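Local coordinates for beta sliding clamp (Pseudomonas aeruginosa, PDB 6AMS), which forms a ring-shaped head-to-tail homodimer around DNA, probably tethering DNA polymerases and other proteins to it and making them processive, at residues Leu27-Asn32 and Asn114-Val119. Residues are numbered along the deposited sequence; the frame is centred on the assembly and turned at random.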
loop_
_atom_site.group_PDB
_atom_site.type_symbol
_atom_site.label_atom_id
_atom_site.label_comp_id
_atom_site.label_asym_id
_atom_site.label_seq_id
_atom_site.Cartn_x
_atom_site.Cartn_y
_atom_site.Cartn_z
ATOM N N LEU A 27 9.786 -23.917 -4.022
ATOM C CA LEU A 27 9.357 -25.315 -3.871
ATOM C C LEU A 27 7.966 -25.349 -3.205
ATOM O O LEU A 27 7.696 -24.533 -2.325
ATOM C CB LEU A 27 10.382 -26.035 -2.968
ATOM C CG LEU A 27 10.273 -27.499 -2.565
ATOM C CD1 LEU A 27 10.421 -28.423 -3.754
ATOM C CD2 LEU A 27 11.396 -27.774 -1.564
ATOM N N PRO A 28 7.087 -26.284 -3.592
ATOM C CA PRO A 28 5.702 -26.222 -3.077
ATOM C C PRO A 28 5.522 -26.460 -1.556
ATOM O O PRO A 28 4.679 -25.773 -0.935
ATOM C CB PRO A 28 4.946 -27.296 -3.898
ATOM C CG PRO A 28 5.903 -27.804 -4.916
ATOM C CD PRO A 28 7.277 -27.510 -4.401
ATOM N N VAL A 29 6.311 -27.364 -0.981
ATOM C CA VAL A 29 6.239 -27.673 0.454
ATOM C C VAL A 29 6.462 -26.452 1.346
ATOM O O VAL A 29 5.933 -26.361 2.471
ATOM C CB VAL A 29 7.299 -28.718 0.924
ATOM C CG1 VAL A 29 6.830 -29.373 2.218
ATOM C CG2 VAL A 29 7.594 -29.752 -0.132
ATOM N N LEU A 30 7.225 -25.489 0.841
ATOM C CA LEU A 30 7.552 -24.239 1.518
ATOM C C LEU A 30 6.386 -23.307 1.676
ATOM O O LEU A 30 6.384 -22.456 2.503
ATOM C CB LEU A 30 8.688 -23.547 0.828
ATOM C CG LEU A 30 9.970 -24.350 0.715
ATOM C CD1 LEU A 30 11.085 -23.456 0.242
ATOM C CD2 LEU A 30 10.336 -25.009 2.028
ATOM N N SER A 31 5.378 -23.474 0.855
ATOM C CA SER A 31 4.151 -22.696 1.027
ATOM C C SER A 31 3.116 -23.439 1.898
ATOM O O SER A 31 2.070 -22.891 2.153
ATOM C CB SER A 31 3.603 -22.246 -0.333
ATOM O OG SER A 31 3.336 -23.365 -1.121
ATOM N N ASN A 32 3.443 -24.638 2.377
ATOM C CA ASN A 32 2.629 -25.326 3.387
ATOM C C ASN A 32 3.074 -25.071 4.811
ATOM O O ASN A 32 4.210 -24.754 5.066
ATOM C CB ASN A 32 2.596 -26.834 3.145
ATOM C CG ASN A 32 1.797 -27.209 1.907
ATOM O OD1 ASN A 32 1.399 -26.349 1.112
ATOM N ND2 ASN A 32 1.546 -28.506 1.754
ATOM N N ASN A 114 6.834 -35.808 6.138
ATOM C CA ASN A 114 8.224 -36.136 5.834
ATOM C C ASN A 114 8.846 -35.214 4.777
ATOM O O ASN A 114 10.044 -34.969 4.805
ATOM C CB ASN A 114 8.372 -37.610 5.460
ATOM C CG ASN A 114 8.347 -38.523 6.677
ATOM O OD1 ASN A 114 8.520 -38.072 7.812
ATOM N ND2 ASN A 114 8.131 -39.816 6.445
ATOM N N ASP A 115 8.043 -34.745 3.828
ATOM C CA ASP A 115 8.496 -33.811 2.810
ATOM C C ASP A 115 8.977 -32.487 3.429
ATOM O O ASP A 115 9.913 -31.878 2.926
ATOM C CB ASP A 115 7.382 -33.543 1.803
ATOM C CG ASP A 115 7.120 -34.722 0.904
ATOM O OD1 ASP A 115 8.022 -35.560 0.741
ATOM O OD2 ASP A 115 6.012 -34.807 0.352
ATOM N N PHE A 116 8.306 -32.027 4.485
ATOM C CA PHE A 116 8.664 -30.786 5.173
ATOM C C PHE A 116 10.109 -30.783 5.679
ATOM O O PHE A 116 10.526 -31.702 6.374
ATOM C CB PHE A 116 7.703 -30.533 6.335
ATOM C CG PHE A 116 7.595 -29.088 6.735
ATOM C CD1 PHE A 116 6.808 -28.213 6.011
ATOM C CD2 PHE A 116 8.265 -28.608 7.842
ATOM C CE1 PHE A 116 6.699 -26.888 6.378
ATOM C CE2 PHE A 116 8.161 -27.284 8.212
ATOM C CZ PHE A 116 7.378 -26.422 7.479
ATOM N N PRO A 117 10.872 -29.733 5.335
ATOM C CA PRO A 117 12.282 -29.602 5.727
ATOM C C PRO A 117 12.487 -29.441 7.233
ATOM O O PRO A 117 11.678 -28.810 7.898
ATOM C CB PRO A 117 12.747 -28.353 4.972
ATOM C CG PRO A 117 11.507 -27.639 4.573
ATOM C CD PRO A 117 10.450 -28.677 4.407
ATOM N N THR A 118 13.567 -30.019 7.744
ATOM C CA THR A 118 13.884 -29.955 9.164
ATOM C C THR A 118 15.144 -29.139 9.453
ATOM O O THR A 118 15.931 -28.864 8.554
ATOM C CB THR A 118 14.036 -31.367 9.749
ATOM O OG1 THR A 118 14.870 -32.152 8.891
ATOM C CG2 THR A 118 12.683 -32.034 9.852
ATOM N N VAL A 119 15.332 -28.777 10.720
ATOM C CA VAL A 119 16.479 -27.976 11.161
ATOM C C VAL A 119 17.283 -28.755 12.214
ATOM O O VAL A 119 16.714 -29.514 12.992
ATOM C CB VAL A 119 16.012 -26.584 11.660
ATOM C CG1 VAL A 119 17.175 -25.645 11.934
ATOM C CG2 VAL A 119 15.136 -25.940 10.607
#
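Val29 meets the bend at Asp115-Pro117 with a single methyl. Its CG1, turned anti to the backbone N (chi1 -158°), reaches over the chain of the partner segment and lies 3.8 Å from CA of Phe116, so it packs chiefly on main chain. The same methyl comes obliquely to the Phe116 ring, with CG1 4.0 Å from CD1, and CG1 also comes to 4.2 Å from CB of Asp115. The Phe116 ring leans back toward the short 3-10 turn at Val29-Ser31: its CE1 edge meets the backbone O of Asn32 at 3.5 Å, the oxygen lying near the ring plane. On the flank of this group, Leu30 starts out away from the partner, but its CD2 swings back to CG of Pro117 at 3.8 Å, the two side chains crossing at a slant. O of Pro28 accepts from both N and OG of Ser31, which ties up the turn, and the side-chain ND2 of Asn32 is hydrogen-bonded to OG1 of Thr69. The contact joins the loops leading to strands 32-38 and 126-131 in the first of the subunit's three related domains, where Thr45 and Thr47 of strand 41-47 touch the Phe116 ring and Thr47 also touches Pro117. What crosses is van der Waals contact plus one aromatic edge at a carbonyl oxygen, probably a weakly electrostatic attraction.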